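Local coordinates for protein tapirin (Caldicellulosiruptor hydrothermalis, PDB 6N2C) that probably binds cellulose as part of cell adhesion, and carries a zinc ion in its C-terminal beta-helix domain, at residues 484-489 and 497-502; 513-518 and 551-556; 520-525 and 533-538. All coordinates share one frame; numbering follows the deposited sequence. Where two conformers were deposited one is given.

Interaction 1. Residues 484-489 and 497-502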
loop_
_atom_site.group_PDB
_atom_site.type_symbol
_atom_site.label_atom_id
_atom_site.label_comp_id
_atom_site.label_asym_id
_atom_site.label_seq_id
_atom_site.Cartn_x
_atom_site.Cartn_y
_atom_site.Cartn_z
ATOM N N TYR A 484 -17.787 -21.798 17.874
ATOM C CA TYR A 484 -17.584 -21.348 19.208
ATOM C C TYR A 484 -17.188 -19.899 19.201
ATOM O O TYR A 484 -16.562 -19.446 18.262
ATOM C CB TYR A 484 -16.504 -22.144 19.924
ATOM C CG TYR A 484 -16.872 -23.578 20.199
ATOM C CD1 TYR A 484 -16.586 -24.571 19.264
ATOM C CD2 TYR A 484 -17.470 -23.934 21.390
ATOM C CE1 TYR A 484 -16.906 -25.884 19.515
ATOM C CE2 TYR A 484 -17.825 -25.260 21.649
ATOM C CZ TYR A 484 -17.518 -26.231 20.712
ATOM O OH TYR A 484 -17.849 -27.535 20.951
ATOM N N SER A 485 -17.662 -19.166 20.196
ATOM C CA SER A 485 -17.342 -17.719 20.369
ATOM C C SER A 485 -16.744 -17.508 21.739
ATOM O O SER A 485 -16.952 -18.312 22.654
ATOM C CB SER A 485 -18.558 -16.810 20.206
ATOM O OG SER A 485 -19.287 -17.002 18.990
ATOM N N LEU A 486 -15.979 -16.410 21.865
ATOM C CA LEU A 486 -15.462 -15.936 23.121
ATOM C C LEU A 486 -15.361 -14.428 23.059
ATOM O O LEU A 486 -14.725 -13.864 22.145
ATOM C CB LEU A 486 -14.092 -16.601 23.407
ATOM C CG LEU A 486 -13.269 -16.023 24.559
ATOM C CD1 LEU A 486 -14.020 -16.272 25.861
ATOM C CD2 LEU A 486 -11.805 -16.453 24.563
ATOM N N VAL A 487 -15.977 -13.767 24.087
ATOM C CA VAL A 487 -15.836 -12.357 24.358
ATOM C C VAL A 487 -15.124 -12.340 25.712
ATOM O O VAL A 487 -15.700 -12.850 26.664
ATOM C CB VAL A 487 -17.138 -11.535 24.402
ATOM C CG1 VAL A 487 -16.838 -10.026 24.424
ATOM C CG2 VAL A 487 -18.020 -11.803 23.140
ATOM N N SER A 488 -13.867 -11.811 25.712
ATOM C CA SER A 488 -12.987 -11.965 26.851
ATOM C C SER A 488 -12.468 -10.654 27.369
ATOM O O SER A 488 -12.032 -9.824 26.584
ATOM C CB SER A 488 -11.840 -12.857 26.492
ATOM O OG SER A 488 -10.996 -13.105 27.660
ATOM N N THR A 489 -12.472 -10.508 28.715
ATOM C CA THR A 489 -11.842 -9.363 29.372
ATOM C C THR A 489 -10.334 -9.580 29.393
ATOM O O THR A 489 -9.588 -8.611 29.670
ATOM C CB THR A 489 -12.328 -9.159 30.827
ATOM O OG1 THR A 489 -12.070 -10.361 31.541
ATOM C CG2 THR A 489 -13.785 -8.821 30.928
ATOM N N ASN A 497 -6.518 -20.261 24.698
ATOM C CA ASN A 497 -6.080 -21.642 24.330
ATOM C C ASN A 497 -7.276 -22.661 24.339
ATOM O O ASN A 497 -7.374 -23.580 23.520
ATOM C CB ASN A 497 -4.956 -22.147 25.238
ATOM C CG ASN A 497 -3.594 -21.619 24.772
ATOM O OD1 ASN A 497 -3.252 -21.653 23.575
ATOM N ND2 ASN A 497 -2.824 -21.104 25.708
ATOM N N GLU A 498 -8.156 -22.438 25.271
ATOM C CA GLU A 498 -9.320 -23.301 25.446
ATOM C C GLU A 498 -10.242 -23.292 24.200
ATOM O O GLU A 498 -10.677 -24.351 23.761
ATOM C CB GLU A 498 -10.087 -22.824 26.672
ATOM C CG GLU A 498 -11.165 -23.771 27.139
ATOM C CD GLU A 498 -12.039 -23.196 28.259
ATOM O OE1 GLU A 498 -12.811 -24.019 28.827
ATOM O OE2 GLU A 498 -11.974 -21.959 28.557
ATOM N N ILE A 499 -10.499 -22.106 23.633
ATOM C CA ILE A 499 -11.318 -22.070 22.411
ATOM C C ILE A 499 -10.611 -22.637 21.240
ATOM O O ILE A 499 -11.185 -23.390 20.394
ATOM C CB ILE A 499 -11.943 -20.675 22.171
ATOM C CG1 ILE A 499 -12.986 -20.757 21.053
ATOM C CG2 ILE A 499 -10.923 -19.609 21.872
ATOM C CD1 ILE A 499 -13.904 -19.561 20.960
ATOM N N PHE A 500 -9.305 -22.347 21.094
ATOM C CA PHE A 500 -8.622 -22.943 19.984
ATOM C C PHE A 500 -8.560 -24.468 20.045
ATOM O O PHE A 500 -8.578 -25.135 18.993
ATOM C CB PHE A 500 -7.187 -22.365 19.769
ATOM C CG PHE A 500 -7.184 -20.983 19.188
ATOM C CD1 PHE A 500 -7.627 -20.802 17.916
ATOM C CD2 PHE A 500 -6.728 -19.888 19.872
ATOM C CE1 PHE A 500 -7.645 -19.534 17.349
ATOM C CE2 PHE A 500 -6.736 -18.615 19.274
ATOM C CZ PHE A 500 -7.250 -18.463 18.010
ATOM N N ASN A 501 -8.482 -25.015 21.232
ATOM C CA ASN A 501 -8.493 -26.483 21.347
ATOM C C ASN A 501 -9.863 -27.129 20.997
ATOM O O ASN A 501 -9.950 -28.339 20.904
ATOM C CB ASN A 501 -7.985 -26.900 22.720
ATOM C CG ASN A 501 -6.471 -26.927 22.782
ATOM O OD1 ASN A 501 -5.860 -26.233 23.583
ATOM N ND2 ASN A 501 -5.855 -27.727 21.926
ATOM N N LYS A 502 -10.905 -26.325 20.779
ATOM C CA LYS A 502 -12.168 -26.830 20.198
ATOM C C LYS A 502 -12.041 -27.132 18.730
ATOM O O LYS A 502 -12.959 -27.733 18.145
ATOM C CB LYS A 502 -13.340 -25.847 20.399
ATOM C CG LYS A 502 -13.717 -25.514 21.821
ATOM C CD LYS A 502 -14.165 -26.692 22.646
ATOM C CE LYS A 502 -14.260 -26.269 24.108
ATOM N NZ LYS A 502 -15.168 -25.098 24.296
#

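Interaction 2. Residues 513-518 and 551-556. With ZN (zinc ion), chain C.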
loop_
_atom_site.group_PDB
_atom_site.type_symbol
_atom_site.label_atom_id
_atom_site.label_comp_id
_atom_site.label_asym_id
_atom_site.label_seq_id
_atom_site.Cartn_x
_atom_site.Cartn_y
_atom_site.Cartn_z
ATOM N N GLN A 513 -16.093 -23.118 13.298
ATOM C CA GLN A 513 -15.734 -21.729 13.240
ATOM C C GLN A 513 -15.396 -21.210 14.588
ATOM O O GLN A 513 -15.932 -21.640 15.577
ATOM C CB GLN A 513 -16.809 -20.908 12.572
ATOM C CG GLN A 513 -17.315 -21.380 11.176
ATOM C CD GLN A 513 -18.584 -20.778 10.667
ATOM O OE1 GLN A 513 -19.295 -20.079 11.422
ATOM N NE2 GLN A 513 -18.957 -21.090 9.405
ATOM N N ILE A 514 -14.514 -20.189 14.595
ATOM C CA ILE A 514 -13.979 -19.640 15.830
ATOM C C ILE A 514 -14.110 -18.135 15.768
ATOM O O ILE A 514 -13.608 -17.525 14.841
ATOM C CB ILE A 514 -12.510 -20.055 16.044
ATOM C CG1 ILE A 514 -12.322 -21.577 16.197
ATOM C CG2 ILE A 514 -11.904 -19.340 17.232
ATOM C CD1 ILE A 514 -12.920 -22.085 17.433
ATOM N N PHE A 515 -14.736 -17.545 16.791
ATOM C CA PHE A 515 -14.890 -16.093 16.850
ATOM C C PHE A 515 -14.371 -15.609 18.205
ATOM O O PHE A 515 -14.939 -15.961 19.251
ATOM C CB PHE A 515 -16.380 -15.723 16.657
ATOM C CG PHE A 515 -16.914 -16.197 15.384
ATOM C CD1 PHE A 515 -16.760 -15.494 14.213
ATOM C CD2 PHE A 515 -17.549 -17.468 15.321
ATOM C CE1 PHE A 515 -17.253 -15.964 13.002
ATOM C CE2 PHE A 515 -17.987 -17.930 14.126
ATOM C CZ PHE A 515 -17.891 -17.197 13.000
ATOM N N VAL A 516 -13.313 -14.806 18.167
ATOM C CA VAL A 516 -12.662 -14.263 19.371
ATOM C C VAL A 516 -12.654 -12.764 19.373
ATOM O O VAL A 516 -12.197 -12.129 18.416
ATOM C CB VAL A 516 -11.253 -14.846 19.543
ATOM C CG1 VAL A 516 -10.650 -14.323 20.833
ATOM C CG2 VAL A 516 -11.268 -16.325 19.584
ATOM N N ILE A 517 -13.193 -12.150 20.442
ATOM C CA ILE A 517 -13.177 -10.729 20.610
ATOM C C ILE A 517 -12.637 -10.455 22.010
ATOM O O ILE A 517 -13.333 -10.843 22.986
ATOM C CB ILE A 517 -14.543 -10.094 20.453
ATOM C CG1 ILE A 517 -15.167 -10.413 19.061
ATOM C CG2 ILE A 517 -14.401 -8.555 20.592
ATOM C CD1 ILE A 517 -15.994 -11.698 19.082
ATOM N N THR A 518 -11.487 -9.802 22.132
ATOM C CA THR A 518 -10.824 -9.826 23.467
ATOM C C THR A 518 -10.056 -8.595 23.776
ATOM O O THR A 518 -9.620 -7.877 22.866
ATOM C CB THR A 518 -9.887 -10.998 23.595
ATOM O OG1 THR A 518 -9.281 -10.991 24.923
ATOM C CG2 THR A 518 -8.768 -11.002 22.583
ATOM N N GLU A 551 -9.692 -17.900 6.941
ATOM C CA GLU A 551 -10.730 -17.333 6.101
ATOM C C GLU A 551 -11.799 -16.620 6.995
ATOM O O GLU A 551 -12.237 -17.183 7.968
ATOM C CB GLU A 551 -11.465 -18.435 5.347
ATOM C CG GLU A 551 -10.709 -19.124 4.160
ATOM C CD GLU A 551 -9.706 -20.189 4.605
ATOM O OE1 GLU A 551 -10.104 -21.102 5.355
ATOM O OE2 GLU A 551 -8.489 -20.122 4.251
ATOM N N TYR A 552 -12.108 -15.421 6.600
ATOM C CA TYR A 552 -13.165 -14.647 7.254
ATOM C C TYR A 552 -14.515 -15.383 7.053
ATOM O O TYR A 552 -14.908 -15.728 5.879
ATOM C CB TYR A 552 -13.267 -13.291 6.612
ATOM C CG TYR A 552 -14.527 -12.467 6.927
ATOM C CD1 TYR A 552 -14.697 -11.904 8.168
ATOM C CD2 TYR A 552 -15.600 -12.368 6.016
ATOM C CE1 TYR A 552 -15.826 -11.165 8.444
ATOM C CE2 TYR A 552 -16.739 -11.635 6.323
ATOM C CZ TYR A 552 -16.795 -10.955 7.511
ATOM O OH TYR A 552 -17.942 -10.262 7.854
ATOM N N VAL A 553 -15.254 -15.454 8.131
ATOM C CA VAL A 553 -16.652 -15.748 8.085
ATOM C C VAL A 553 -17.335 -14.702 8.995
ATOM O O VAL A 553 -16.877 -14.486 10.110
ATOM C CB VAL A 553 -16.937 -17.152 8.649
ATOM C CG1 VAL A 553 -18.460 -17.446 8.914
ATOM C CG2 VAL A 553 -16.318 -18.213 7.770
ATOM N N ARG A 554 -18.423 -14.104 8.514
ATOM C CA ARG A 554 -19.237 -13.211 9.377
ATOM C C ARG A 554 -19.570 -13.814 10.737
ATOM O O ARG A 554 -19.972 -14.996 10.860
ATOM C CB ARG A 554 -20.466 -12.753 8.593
ATOM C CG ARG A 554 -21.298 -11.675 9.249
ATOM C CD ARG A 554 -22.387 -11.190 8.259
ATOM N NE ARG A 554 -23.090 -10.025 8.785
ATOM C CZ ARG A 554 -24.190 -10.025 9.546
ATOM N NH1 ARG A 554 -24.863 -11.141 9.922
ATOM N NH2 ARG A 554 -24.639 -8.841 9.939
ATOM N N MET A 555 -19.433 -13.008 11.791
ATOM C CA MET A 555 -19.828 -13.454 13.089
ATOM C C MET A 555 -21.304 -13.930 13.110
ATOM O O MET A 555 -22.154 -13.266 12.456
ATOM C CB MET A 555 -19.660 -12.303 14.144
ATOM C CG MET A 555 -18.177 -12.058 14.528
ATOM S SD MET A 555 -18.065 -10.769 15.838
ATOM C CE MET A 555 -18.319 -9.332 14.975
ATOM N N PRO A 556 -21.588 -14.904 13.964
ATOM C CA PRO A 556 -22.986 -15.364 14.020
ATOM C C PRO A 556 -23.857 -14.176 14.573
ATOM O O PRO A 556 -23.415 -13.371 15.433
ATOM C CB PRO A 556 -22.936 -16.499 14.998
ATOM C CG PRO A 556 -21.497 -16.984 14.959
ATOM C CD PRO A 556 -20.702 -15.768 14.748
HETATM ZN ZN ZN C . -11.716 -22.131 5.848
#

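Interaction 3. Residues 520-525 and 533-538. With EDO (1,2-ethanediol), chain D.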
loop_
_atom_site.group_PDB
_atom_site.type_symbol
_atom_site.label_atom_id
_atom_site.label_comp_id
_atom_site.label_asym_id
_atom_site.label_seq_id
_atom_site.Cartn_x
_atom_site.Cartn_y
_atom_site.Cartn_z
ATOM N N SER A 520 -7.469 -8.713 25.679
ATOM C CA SER A 520 -6.094 -9.225 25.660
ATOM C C SER A 520 -5.555 -9.190 24.229
ATOM O O SER A 520 -6.252 -8.734 23.304
ATOM C CB SER A 520 -5.995 -10.683 26.242
ATOM O OG SER A 520 -6.616 -11.685 25.415
ATOM N N GLY A 521 -4.336 -9.681 24.064
ATOM C CA GLY A 521 -3.916 -10.140 22.747
ATOM C C GLY A 521 -4.428 -11.535 22.458
ATOM O O GLY A 521 -5.148 -12.102 23.271
ATOM N N ILE A 522 -4.100 -12.031 21.312
ATOM C CA ILE A 522 -4.400 -13.377 20.848
ATOM C C ILE A 522 -3.168 -14.016 20.332
ATOM O O ILE A 522 -2.619 -13.572 19.354
ATOM C CB ILE A 522 -5.497 -13.461 19.754
ATOM C CG1 ILE A 522 -6.809 -12.885 20.250
ATOM C CG2 ILE A 522 -5.702 -14.901 19.346
ATOM C CD1 ILE A 522 -7.880 -12.608 19.198
ATOM N N ASN A 523 -2.707 -15.095 21.007
ATOM C CA ASN A 523 -1.602 -15.881 20.481
ATOM C C ASN A 523 -2.146 -17.133 19.974
ATOM O O ASN A 523 -2.628 -17.964 20.769
ATOM C CB ASN A 523 -0.615 -16.165 21.638
ATOM C CG ASN A 523 -0.015 -14.903 22.202
ATOM O OD1 ASN A 523 0.258 -13.933 21.446
ATOM N ND2 ASN A 523 0.152 -14.855 23.554
ATOM N N VAL A 524 -2.098 -17.311 18.675
ATOM C CA VAL A 524 -2.682 -18.462 18.026
ATOM C C VAL A 524 -1.719 -19.657 18.116
ATOM O O VAL A 524 -0.535 -19.564 17.759
ATOM C CB VAL A 524 -2.996 -18.211 16.593
ATOM C CG1 VAL A 524 -3.733 -19.402 15.977
ATOM C CG2 VAL A 524 -3.895 -16.973 16.457
ATOM N N PRO A 525 -2.198 -20.786 18.663
ATOM C CA PRO A 525 -1.274 -21.912 18.838
ATOM C C PRO A 525 -0.665 -22.385 17.568
ATOM O O PRO A 525 -1.316 -22.374 16.516
ATOM C CB PRO A 525 -2.170 -23.021 19.418
ATOM C CG PRO A 525 -3.201 -22.315 20.121
ATOM C CD PRO A 525 -3.457 -21.010 19.386
ATOM N N GLY A 533 -13.433 -17.689 10.627
ATOM C CA GLY A 533 -14.039 -16.860 11.620
ATOM C C GLY A 533 -13.413 -15.506 11.685
ATOM O O GLY A 533 -13.181 -14.871 10.625
ATOM N N VAL A 534 -13.305 -14.973 12.926
ATOM C CA VAL A 534 -12.894 -13.583 13.108
ATOM C C VAL A 534 -11.991 -13.606 14.376
ATOM O O VAL A 534 -12.302 -14.279 15.381
ATOM C CB VAL A 534 -14.130 -12.645 13.302
ATOM C CG1 VAL A 534 -13.832 -11.357 13.862
ATOM C CG2 VAL A 534 -15.048 -12.579 12.102
ATOM N N LEU A 535 -10.921 -12.808 14.354
ATOM C CA LEU A 535 -10.045 -12.600 15.521
ATOM C C LEU A 535 -9.857 -11.108 15.722
ATOM O O LEU A 535 -9.339 -10.420 14.805
ATOM C CB LEU A 535 -8.704 -13.284 15.329
ATOM C CG LEU A 535 -8.677 -14.776 15.071
ATOM C CD1 LEU A 535 -7.247 -15.235 14.683
ATOM C CD2 LEU A 535 -9.266 -15.623 16.167
ATOM N N ILE A 536 -10.318 -10.615 16.899
ATOM C CA ILE A 536 -10.423 -9.156 17.219
ATOM C C ILE A 536 -9.797 -9.036 18.578
ATOM O O ILE A 536 -10.311 -9.620 19.562
ATOM C CB ILE A 536 -11.853 -8.650 17.199
ATOM C CG1 ILE A 536 -12.378 -8.769 15.743
ATOM C CG2 ILE A 536 -11.907 -7.215 17.698
ATOM C CD1 ILE A 536 -13.817 -8.415 15.576
ATOM N N ALA A 537 -8.717 -8.261 18.617
ATOM C CA ALA A 537 -7.916 -8.134 19.871
ATOM C C ALA A 537 -7.479 -6.738 20.137
ATOM O O ALA A 537 -7.145 -5.936 19.249
ATOM C CB ALA A 537 -6.738 -9.091 19.850
ATOM N N ASN A 538 -7.538 -6.370 21.439
ATOM C CA ASN A 538 -6.976 -5.045 21.814
ATOM C C ASN A 538 -5.471 -5.149 21.918
ATOM O O ASN A 538 -4.781 -4.155 21.652
ATOM C CB ASN A 538 -7.538 -4.650 23.153
ATOM C CG ASN A 538 -7.677 -3.165 23.315
ATOM O OD1 ASN A 538 -8.135 -2.432 22.414
ATOM N ND2 ASN A 538 -7.450 -2.729 24.551
HETATM C C1 EDO D . -2.897 -14.479 24.519
HETATM O O1 EDO D . -3.537 -15.490 23.780
HETATM C C2 EDO D . -3.795 -13.999 25.670
HETATM O O2 EDO D . -4.170 -15.048 26.584
#

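Interaction 1. Residues 484-489 and 497-502
Lys502 lays its aliphatic chain across one face of the Tyr484 ring in a CH-pi contact: CG stands over the ring centre, 3.8 Å from the centroid and only 4° off the ring normal. The lysine chain crosses the tyrosine at about a right angle. Lys502 CB lies over the CD1-CE1 side of the Tyr484 face, 3.7 Å from Tyr484 CD1, and CD stands above CZ. Lys502 NZ stays above the ring plane, just beyond the CD2-CE2 bond, 3.8 Å from Tyr484 CE2. Bent at chi2 and again at chi4, the chain stays close to the ring from CB to NZ. A backbone bond from Lys502 N to Ile499 O, 3.0 Å, closes the turn that holds both residues, and both CB bonds point toward the strand.

The apolar part of the contact is made by Ile499. With CG1 anti to the backbone N (chi1 -169°) and the chain extended beyond it, CD1 reaches onto the strand backbone, 3.6 Å from Ser485 C. There it sits between two side chains, 3.8 Å from Tyr484 CB and 3.8 Å from Leu486 CB. No hydrogen bond crosses between the segments, so the union rests on apolar and CH-pi contact. The CB of Ser485 points away from the helix, and its OG is bonded to Ile478 O.

Strand 483-488 is the outermost strand of its parallel stack, its backbone bonded to strand 513-518 through Tyr484 and Leu486. Ile499 also touches Ile514 and Val516 of that neighbouring strand, while Ser485 meets Phe515 and Leu559 of helix 557-565 on the other side. Helix 494-500 thus lies over the inner side of the last strands, an arrangement consistent with a cap on the beta-helix end.

Interaction 2. Residues 513-518 and 551-556
Strand 513-518 and the chain leaving strand 548-552 pass at 74° (CA 513 to 517 against CA 553 to 556), with Phe515 and Met555 nearest, their CA atoms 6.7 Å apart. The Phe515 ring carries the contact. Pro556 comes from the opposite direction and sets its CD over the ring centre, 3.5 Å from the centroid and 11° off the normal, a CH-pi contact on one face. At the ring edge, in its plane, lies Val553 O, 3.3 Å from CE1, so the electropositive rim of the ring meets a carbonyl oxygen. Met555 approaches obliquely, its CG 3.7 Å from Phe515 CD1. With CG beside the backbone N (chi1 -75°) and the chain extended to the sulfur, Met555 runs on past the ring and SD rests 4.0 Å from Ile517 CD1. Pro556 thus takes one face and Val553 O the edge, while Arg554 O and Met555 CA come in obliquely.

Gln513 meets Val553 crosswise: the CG1 methyl sits about equally far from both ends of the amide, 3.7 Å from OE1 and 3.7 Å from NE2. The amide oxygen of Gln513 also lies at the Phe515 edge, in the ring plane.

Two residues before Val553, Glu551 binds the zinc ion through OE1 alone, at 2.0 Å, since OE2 lies well beyond bonding distance. His530 and Asp532 complete the protein ligands, so this chain passes from metal site to packing within a few residues.

Around the contact, strand 513-518 is flanked by strands 483-488 and 534-537, and Phe515 touches Tyr483, Ser485 and Val534 on them. Pro556 is the N-cap residue of helix 557-565, which follows directly; Leu559 meets Phe515, and Ile560 and Leu563 pack on Met555.

Interaction 3. Residues 520-525 and 533-538
Ile522 reaches across to strand 534-537 with its CD1 methyl, 3.8 Å from Ala537 CB and 4.0 Å from Leu535 CB. Beside it Val524 meets Leu535 crosswise, CG2 to CD1, at 4.2 Å. Toward the other end Ser520 O touches Ala537 CB at 3.5 Å. The side chains that meet are apolar, and the strand axes stay 8.8 Å apart, with their directions 140° apart, as befits walls that face each other across a packed interior rather than partners in a sheet.

Next comes what shapes segment 520-525. Ser520 OG, held between its backbone N and carbonyl carbon (chi1 69°), donates to Gly521 O at 2.6 Å, in the carbonyl plane on a lone pair, and is also bonded to Thr518 OG1. An alanine here removes the hydroxyl that Gly521 O and Thr518 OG1 share, and the turn before Ile522 would probably be less firmly set. Close by, Asn523 N donates to O1 of a 1,2-ethanediol, probably from the crystallisation liquor, whose C2 lies beside Gly521 O.

At Gly533 the chain turns a corner with backbone angles that call for glycine, and the strands before and after this corner belong to different faces. Strand 522-524 pairs with strand 541-543, and strand 534-537 with strand 513-518, whose Val516 touches both Ile522 and Leu535; Phe500 of helix 494-500 also covers Ile522.

How the interactions relate
The three contacts cluster at one end of the beta-helix, on the same side of the chain's centre, with contact centres 9 to 11 Å apart. Interaction 1 closes first along the chain; interaction 3 is then nested inside the loop that interaction 2 closes. Strands 483-488, 513-518 and 534-537 are successive neighbours in one parallel stack, joined by probable backbone bonds such as Leu486 N to Phe515 O and Thr518 N to Ile536 O. Phe500 packs between interactions 1 and 3, meeting Pro525, Ile522 and Leu535. The last strands, helix 494-500 and the chain leading into helix 557-565 thus meet beside the zinc site, consistent with a closed end for the solenoid.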